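Local structure of carbonic anhydrase (Porphyridium purpureum, 1DDZ) at residues S111-A116 with S195-A200; D167-G172 with L176-E181. The protein probably catalyses the reversible hydration of carbon dioxide to hydrogencarbonate and a proton, as a zinc enzyme of the beta-carbonic anhydrase class. One frame throughout, in Å; residues are numbered along the deposited sequence.

Contact 1 of 2, residues S111-A116 with S195-A200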
ATOM      1  N   SER A 111      -4.994   8.199  -3.882  1.00 12.05           N
ATOM      2  CA  SER A 111      -5.477   8.432  -5.249  1.00 10.51           C
ATOM      3  C   SER A 111      -6.926   8.992  -5.280  1.00  7.72           C
ATOM      4  O   SER A 111      -7.225   9.865  -6.101  1.00  9.73           O
ATOM      5  CB  SER A 111      -5.275   7.187  -6.135  1.00  7.00           C
ATOM      6  OG  SER A 111      -6.023   6.066  -5.689  1.00 21.71           O
ATOM      7  N   VAL A 112      -7.798   8.564  -4.362  1.00  7.00           N
ATOM      8  CA  VAL A 112      -9.152   9.118  -4.292  1.00 10.39           C
ATOM      9  C   VAL A 112      -9.076  10.594  -3.826  1.00 13.46           C
ATOM     10  O   VAL A 112      -9.755  11.485  -4.360  1.00 13.43           O
ATOM     11  CB  VAL A 112     -10.062   8.318  -3.340  1.00 12.50           C
ATOM     12  CG1 VAL A 112     -11.323   9.121  -3.015  1.00 19.75           C
ATOM     13  CG2 VAL A 112     -10.491   7.040  -3.993  1.00 16.85           C
ATOM     14  N   LEU A 113      -8.227  10.849  -2.832  1.00 16.08           N
ATOM     15  CA  LEU A 113      -7.992  12.201  -2.304  1.00 13.69           C
ATOM     16  C   LEU A 113      -7.485  13.161  -3.411  1.00 11.50           C
ATOM     17  O   LEU A 113      -8.025  14.243  -3.594  1.00 11.92           O
ATOM     18  CB  LEU A 113      -6.919  12.149  -1.201  1.00 11.43           C
ATOM     19  CG  LEU A 113      -6.997  13.023   0.061  1.00 11.47           C
ATOM     20  CD1 LEU A 113      -5.563  13.309   0.587  1.00  9.80           C
ATOM     21  CD2 LEU A 113      -7.766  14.291  -0.159  1.00  7.00           C
ATOM     22  N   GLN A 114      -6.412  12.768  -4.097  1.00  9.28           N
ATOM     23  CA  GLN A 114      -5.844  13.583  -5.136  1.00  8.86           C
ATOM     24  C   GLN A 114      -6.834  13.822  -6.275  1.00 13.77           C
ATOM     25  O   GLN A 114      -6.923  14.931  -6.795  1.00 14.28           O
ATOM     26  CB  GLN A 114      -4.542  12.990  -5.649  1.00  7.00           C
ATOM     27  CG  GLN A 114      -3.818  13.976  -6.571  1.00  8.63           C
ATOM     28  CD  GLN A 114      -2.398  13.579  -6.864  1.00 12.75           C
ATOM     29  OE1 GLN A 114      -2.132  12.470  -7.308  1.00 19.18           O
ATOM     30  NE2 GLN A 114      -1.470  14.493  -6.626  1.00 18.04           N
ATOM     31  N   TYR A 115      -7.598  12.800  -6.641  1.00 13.50           N
ATOM     32  CA  TYR A 115      -8.589  12.949  -7.702  1.00 13.81           C
ATOM     33  C   TYR A 115      -9.624  13.984  -7.238  1.00 16.71           C
ATOM     34  O   TYR A 115      -9.897  14.953  -7.946  1.00 16.21           O
ATOM     35  CB  TYR A 115      -9.272  11.607  -7.999  1.00 11.10           C
ATOM     36  CG  TYR A 115     -10.190  11.642  -9.194  1.00 11.40           C
ATOM     37  CD1 TYR A 115      -9.683  11.504 -10.489  1.00 11.41           C
ATOM     38  CD2 TYR A 115     -11.565  11.797  -9.035  1.00 11.08           C
ATOM     39  CE1 TYR A 115     -10.526  11.515 -11.606  1.00 17.09           C
ATOM     40  CE2 TYR A 115     -12.425  11.812 -10.138  1.00 15.31           C
ATOM     41  CZ  TYR A 115     -11.899  11.670 -11.428  1.00 19.90           C
ATOM     42  OH  TYR A 115     -12.732  11.680 -12.532  1.00 18.79           O
ATOM     43  N   ALA A 116     -10.155  13.806  -6.031  1.00 15.26           N
ATOM     44  CA  ALA A 116     -11.142  14.726  -5.467  1.00 13.87           C
ATOM     45  C   ALA A 116     -10.617  16.163  -5.391  1.00 17.27           C
ATOM     46  O   ALA A 116     -11.312  17.110  -5.768  1.00 15.91           O
ATOM     47  CB  ALA A 116     -11.570  14.254  -4.060  1.00 13.84           C
ATOM     48  N   SER A 195       0.506  15.107   1.331  1.00 12.07           N
ATOM     49  CA  SER A 195       1.174  16.069   0.451  1.00 10.50           C
ATOM     50  C   SER A 195       0.095  16.836  -0.344  1.00 11.78           C
ATOM     51  O   SER A 195       0.175  18.032  -0.560  1.00 10.95           O
ATOM     52  CB  SER A 195       2.120  15.328  -0.503  1.00  9.63           C
ATOM     53  OG  SER A 195       1.464  14.242  -1.144  1.00 11.14           O
ATOM     54  N   ILE A 196      -0.981  16.130  -0.670  1.00 13.01           N
ATOM     55  CA  ILE A 196      -2.106  16.668  -1.431  1.00 12.84           C
ATOM     56  C   ILE A 196      -2.768  17.864  -0.726  1.00 13.14           C
ATOM     57  O   ILE A 196      -2.878  18.944  -1.301  1.00 10.66           O
ATOM     58  CB  ILE A 196      -3.142  15.547  -1.697  1.00  8.45           C
ATOM     59  CG1 ILE A 196      -2.480  14.416  -2.492  1.00  7.00           C
ATOM     60  CG2 ILE A 196      -4.366  16.107  -2.381  1.00  7.00           C
ATOM     61  CD1 ILE A 196      -3.075  13.070  -2.245  1.00  7.00           C
ATOM     62  N   VAL A 197      -3.185  17.679   0.526  1.00 13.49           N
ATOM     63  CA  VAL A 197      -3.808  18.765   1.266  1.00 11.72           C
ATOM     64  C   VAL A 197      -2.780  19.845   1.667  1.00 15.12           C
ATOM     65  O   VAL A 197      -3.117  21.037   1.689  1.00 14.99           O
ATOM     66  CB  VAL A 197      -4.584  18.246   2.463  1.00 11.65           C
ATOM     67  CG1 VAL A 197      -5.190  19.395   3.243  1.00  9.91           C
ATOM     68  CG2 VAL A 197      -5.675  17.307   2.001  1.00  7.00           C
ATOM     69  N   GLN A 198      -1.534  19.453   1.940  1.00 10.62           N
ATOM     70  CA  GLN A 198      -0.509  20.452   2.259  1.00 14.41           C
ATOM     71  C   GLN A 198      -0.207  21.324   1.021  1.00 14.63           C
ATOM     72  O   GLN A 198      -0.159  22.545   1.113  1.00 15.73           O
ATOM     73  CB  GLN A 198       0.775  19.804   2.796  1.00 10.71           C
ATOM     74  CG  GLN A 198       0.640  19.282   4.227  1.00  7.82           C
ATOM     75  CD  GLN A 198       0.356  20.388   5.260  1.00 10.12           C
ATOM     76  OE1 GLN A 198       1.189  21.241   5.504  1.00 16.05           O
ATOM     77  NE2 GLN A 198      -0.806  20.339   5.895  1.00  7.00           N
ATOM     78  N   ASP A 199      -0.104  20.707  -0.148  1.00 13.43           N
ATOM     79  CA  ASP A 199       0.148  21.461  -1.372  1.00 14.47           C
ATOM     80  C   ASP A 199      -1.010  22.410  -1.671  1.00  9.38           C
ATOM     81  O   ASP A 199      -0.815  23.581  -1.909  1.00 13.39           O
ATOM     82  CB  ASP A 199       0.338  20.507  -2.553  1.00 16.22           C
ATOM     83  CG  ASP A 199       1.643  19.775  -2.509  1.00 14.76           C
ATOM     84  OD1 ASP A 199       2.601  20.257  -1.867  1.00 18.96           O
ATOM     85  OD2 ASP A 199       1.708  18.712  -3.151  1.00 25.20           O
ATOM     86  N   ALA A 200      -2.227  21.897  -1.614  1.00 10.77           N
ATOM     87  CA  ALA A 200      -3.411  22.696  -1.872  1.00 11.86           C
ATOM     88  C   ALA A 200      -3.439  23.904  -0.970  1.00 16.82           C
ATOM     89  O   ALA A 200      -3.651  25.027  -1.436  1.00 22.30           O
ATOM     90  CB  ALA A 200      -4.673  21.868  -1.664  1.00  9.95           C
TER
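Q114 carries the flat group nearest the junction with I196, yet its carboxamide does not take part in the apolar contact itself: OE1 accepts hydrogen bonds from the backbone N of L401 and of I402, while CB meets I196. The second flat group, the ring of Y115, has no part in the contact; it stacks with Y119 and meets F93. The arrangement is a pair of nearly parallel helices in the alpha/beta fold of beta-carbonic anhydrases. Helix 107-119 is the crossover between parallel strands 92-97 and 124-130, and its V112, L113 and A116 rest on L70 of strand 69-74. The short axes run 10.0 Å apart at an angle of 24°.

I196 makes most of the contact from its side. With CG1 anti to its carbonyl carbon (chi1 -60°), the CG1 branch reaches across, and CD1 lies 3.7 Å from CB of Q114 and 3.8 Å from CD1 of L113. The other branch is used as well, CG2 standing 4.0 Å from CA of Q114. L113 and I196 lie alongside each other, pointing opposite ways, and CD1 of L113 is 4.0 Å from CB of I196. An alanine here would lack both branches and is likely to open a gap between the helices, leaving CB of Q114 and the end of L113 without their main partner across the contact. I196 also touches L401, so the junction adjoins the second carbonic anhydrase region of the chain. Next to it in the chain, S195 OG is hydrogen-bonded to ND2 of N150 of the second subunit. V197 adds a looser edge to the apolar patch, its CG2 lying 4.2 Å from CD1 of L113.

Contact 2 of 2, residues D167-G172 with L176-E181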
ATOM      1  N   ASP A 167      -8.102   4.468  28.912  1.00 28.04           N
ATOM      2  CA  ASP A 167      -8.097   3.838  30.241  1.00 34.85           C
ATOM      3  C   ASP A 167      -9.065   4.569  31.190  1.00 40.67           C
ATOM      4  O   ASP A 167      -9.514   4.027  32.193  1.00 45.33           O
ATOM      5  CB  ASP A 167      -6.693   3.874  30.836  1.00 35.38           C
ATOM      6  CG  ASP A 167      -5.619   3.412  29.859  1.00 39.91           C
ATOM      7  OD1 ASP A 167      -5.945   2.813  28.804  1.00 44.95           O
ATOM      8  OD2 ASP A 167      -4.427   3.654  30.153  1.00 40.93           O
ATOM      9  N   LYS A 168      -9.354   5.819  30.867  1.00 45.11           N
ATOM     10  CA  LYS A 168     -10.264   6.647  31.641  1.00 49.94           C
ATOM     11  C   LYS A 168     -11.694   6.086  31.541  1.00 48.37           C
ATOM     12  O   LYS A 168     -12.480   6.164  32.493  1.00 48.54           O
ATOM     13  CB  LYS A 168     -10.213   8.076  31.065  1.00 56.30           C
ATOM     14  CG  LYS A 168     -10.888   9.138  31.897  1.00 62.76           C
ATOM     15  CD  LYS A 168     -10.182   9.350  33.241  1.00 69.56           C
ATOM     16  CE  LYS A 168     -10.948  10.352  34.112  1.00 75.72           C
ATOM     17  NZ  LYS A 168     -10.344  10.583  35.459  1.00 77.35           N
ATOM     18  N   CYS A 169     -12.006   5.506  30.382  1.00 45.16           N
ATOM     19  CA  CYS A 169     -13.327   4.948  30.079  1.00 40.68           C
ATOM     20  C   CYS A 169     -13.895   3.925  31.051  1.00 39.37           C
ATOM     21  O   CYS A 169     -13.246   2.937  31.397  1.00 36.62           O
ATOM     22  CB  CYS A 169     -13.333   4.410  28.656  1.00 37.13           C
ATOM     23  SG  CYS A 169     -12.968   5.704  27.452  1.00 28.50           S
ATOM     24  N   LYS A 170     -15.157   4.137  31.414  1.00 40.62           N
ATOM     25  CA  LYS A 170     -15.842   3.291  32.387  1.00 42.45           C
ATOM     26  C   LYS A 170     -16.202   1.859  32.004  1.00 42.12           C
ATOM     27  O   LYS A 170     -16.303   0.990  32.875  1.00 41.10           O
ATOM     28  CB  LYS A 170     -17.083   4.011  32.955  1.00 46.39           C
ATOM     29  CG  LYS A 170     -18.250   4.243  31.983  1.00 50.31           C
ATOM     30  CD  LYS A 170     -19.438   4.892  32.705  1.00 51.57           C
ATOM     31  CE  LYS A 170     -20.567   5.290  31.751  1.00 55.31           C
ATOM     32  NZ  LYS A 170     -21.796   4.440  31.838  1.00 56.72           N
ATOM     33  N   ASP A 171     -16.449   1.619  30.720  1.00 38.44           N
ATOM     34  CA  ASP A 171     -16.816   0.280  30.276  1.00 34.24           C
ATOM     35  C   ASP A 171     -16.486   0.058  28.816  1.00 32.30           C
ATOM     36  O   ASP A 171     -16.128   0.998  28.097  1.00 33.64           O
ATOM     37  CB  ASP A 171     -18.304  -0.006  30.537  1.00 32.45           C
ATOM     38  CG  ASP A 171     -19.220   1.070  29.987  1.00 29.42           C
ATOM     39  OD1 ASP A 171     -19.104   1.413  28.798  1.00 33.14           O
ATOM     40  OD2 ASP A 171     -20.072   1.574  30.749  1.00 37.81           O
ATOM     41  N   GLY A 172     -16.660  -1.187  28.386  1.00 28.83           N
ATOM     42  CA  GLY A 172     -16.372  -1.586  27.025  1.00 29.22           C
ATOM     43  C   GLY A 172     -17.013  -0.724  25.965  1.00 30.26           C
ATOM     44  O   GLY A 172     -16.351  -0.343  25.009  1.00 32.79           O
ATOM     45  N   LEU A 176     -15.205   1.746  23.334  1.00 18.83           N
ATOM     46  CA  LEU A 176     -15.276   1.547  21.886  1.00 15.36           C
ATOM     47  C   LEU A 176     -15.689   2.900  21.293  1.00 16.38           C
ATOM     48  O   LEU A 176     -15.064   3.383  20.348  1.00 18.84           O
ATOM     49  CB  LEU A 176     -16.307   0.468  21.531  1.00 17.60           C
ATOM     50  CG  LEU A 176     -16.124  -0.407  20.274  1.00 19.64           C
ATOM     51  CD1 LEU A 176     -17.447  -0.547  19.538  1.00 16.66           C
ATOM     52  CD2 LEU A 176     -15.058   0.112  19.343  1.00 13.90           C
ATOM     53  N   ASN A 177     -16.695   3.535  21.894  1.00 15.36           N
ATOM     54  CA  ASN A 177     -17.177   4.831  21.440  1.00 16.04           C
ATOM     55  C   ASN A 177     -16.027   5.806  21.350  1.00 13.90           C
ATOM     56  O   ASN A 177     -15.829   6.453  20.326  1.00 18.12           O
ATOM     57  CB  ASN A 177     -18.235   5.410  22.391  1.00 17.62           C
ATOM     58  CG  ASN A 177     -19.591   4.739  22.252  1.00 21.68           C
ATOM     59  OD1 ASN A 177     -20.045   4.439  21.158  1.00 21.32           O
ATOM     60  ND2 ASN A 177     -20.264   4.547  23.377  1.00 26.31           N
ATOM     61  N   ARG A 178     -15.255   5.914  22.423  1.00 13.39           N
ATOM     62  CA  ARG A 178     -14.132   6.832  22.428  1.00  9.11           C
ATOM     63  C   ARG A 178     -13.026   6.471  21.407  1.00 10.71           C
ATOM     64  O   ARG A 178     -12.441   7.371  20.809  1.00 11.55           O
ATOM     65  CB  ARG A 178     -13.563   6.994  23.843  1.00 14.68           C
ATOM     66  CG  ARG A 178     -12.327   7.872  23.898  1.00 10.32           C
ATOM     67  CD  ARG A 178     -12.577   9.270  24.401  1.00 19.75           C
ATOM     68  NE  ARG A 178     -13.770   9.939  23.882  1.00 22.14           N
ATOM     69  CZ  ARG A 178     -14.352  10.958  24.514  1.00 18.06           C
ATOM     70  NH1 ARG A 178     -13.834  11.401  25.651  1.00 12.08           N
ATOM     71  NH2 ARG A 178     -15.486  11.479  24.065  1.00 17.64           N
ATOM     72  N   LEU A 179     -12.731   5.180  21.209  1.00  9.21           N
ATOM     73  CA  LEU A 179     -11.715   4.757  20.214  1.00 11.33           C
ATOM     74  C   LEU A 179     -12.199   5.198  18.804  1.00 10.54           C
ATOM     75  O   LEU A 179     -11.431   5.712  18.015  1.00  8.60           O
ATOM     76  CB  LEU A 179     -11.578   3.225  20.176  1.00  8.59           C
ATOM     77  CG  LEU A 179     -10.272   2.473  19.900  1.00  9.45           C
ATOM     78  CD1 LEU A 179     -10.572   1.214  19.167  1.00  7.48           C
ATOM     79  CD2 LEU A 179      -9.241   3.273  19.164  1.00  7.82           C
ATOM     80  N   ILE A 180     -13.477   4.971  18.514  1.00 10.40           N
ATOM     81  CA  ILE A 180     -14.068   5.323  17.238  1.00 10.72           C
ATOM     82  C   ILE A 180     -13.940   6.818  17.003  1.00 10.13           C
ATOM     83  O   ILE A 180     -13.488   7.242  15.947  1.00 14.93           O
ATOM     84  CB  ILE A 180     -15.513   4.812  17.159  1.00  7.89           C
ATOM     85  CG1 ILE A 180     -15.471   3.288  17.010  1.00  7.54           C
ATOM     86  CG2 ILE A 180     -16.284   5.478  15.979  1.00 11.15           C
ATOM     87  CD1 ILE A 180     -16.814   2.594  17.193  1.00  7.00           C
ATOM     88  N   GLU A 181     -14.212   7.616  18.027  1.00 13.58           N
ATOM     89  CA  GLU A 181     -14.090   9.076  17.918  1.00 12.30           C
ATOM     90  C   GLU A 181     -12.633   9.512  17.737  1.00  9.19           C
ATOM     91  O   GLU A 181     -12.318  10.398  16.943  1.00 13.03           O
ATOM     92  CB  GLU A 181     -14.687   9.742  19.157  1.00 10.36           C
ATOM     93  CG  GLU A 181     -16.164   9.473  19.302  1.00 11.45           C
ATOM     94  CD  GLU A 181     -16.689   9.722  20.707  1.00 11.94           C
ATOM     95  OE1 GLU A 181     -15.877   9.901  21.634  1.00 14.55           O
ATOM     96  OE2 GLU A 181     -17.922   9.705  20.896  1.00 14.41           O
TER
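OE1 of E181 is gripped twice by R178, the arginine whose aliphatic base rests against C169. The guanidinium, brought round by bends at chi2 and chi3, approaches side-on: NE lies 3.1 Å from OE1, meeting it nearly along its C-O axis, and NH2 lies 2.9 Å from the same oxygen on its syn side, 23° out of the carboxylate plane of E181. Both bonds keep OE1 within 1° of the guanidinium plane, so the salt bridge should restrain the group from turning. R178 NH2 also donates to O of Q281, and E181 OE2 is hydrogen-bonded to the hydroxyl of Y131 and to N of G284, so both ends of this buried ion pair have further partners.

The link to the loop is made lower on the arginine. SG of C169, anti to its carbonyl carbon (chi1 -60°), reaches CB of R178 at 3.9 Å, a thiol-to-methylene contact.

At the other end of the contact, L176 N donates to O of G172 over 2.9 Å, an i to i+4 bond in the first turn of helix 172-193. Just before it, D171 is the N-cap, OD1 accepting from N of E174. Its OD2 forms a long salt bridge with NZ of K170, at 3.5 Å.

Backbone oxygens of C169 and K170 bond to Q258 and K261 of the second subunit, so the loop also faces the dimer partner. The L176 side chain is about 6 Å from that of C133, a zinc ligand. Helix 172-193 sits here between helix 134-141, where A136 meets L176 and I180, and helix 266-279, where L278 touches R178 and E181.

From the N terminus the chain first passes through 111-116 on helix 107-119, then strand 124-130 and helices 134-141, 147-161 and 163-166 before it reaches 167-172. Contact 2 closes a very short loop there, with three residues between its segments, at the start of helix 172-193. That helix runs on to 195-202, where 195-200 returns to 111-116 and contact 1 closes a loop of 78 residues. Contact 2 therefore lies wholly within the larger loop, and the two do not cross. Their centres are 31 Å apart and their nearest atoms about 18 Å. Contact 1 joins two helices beside the sheet; contact 2 joins the loop before helix 172-193 to the first turns of that helix.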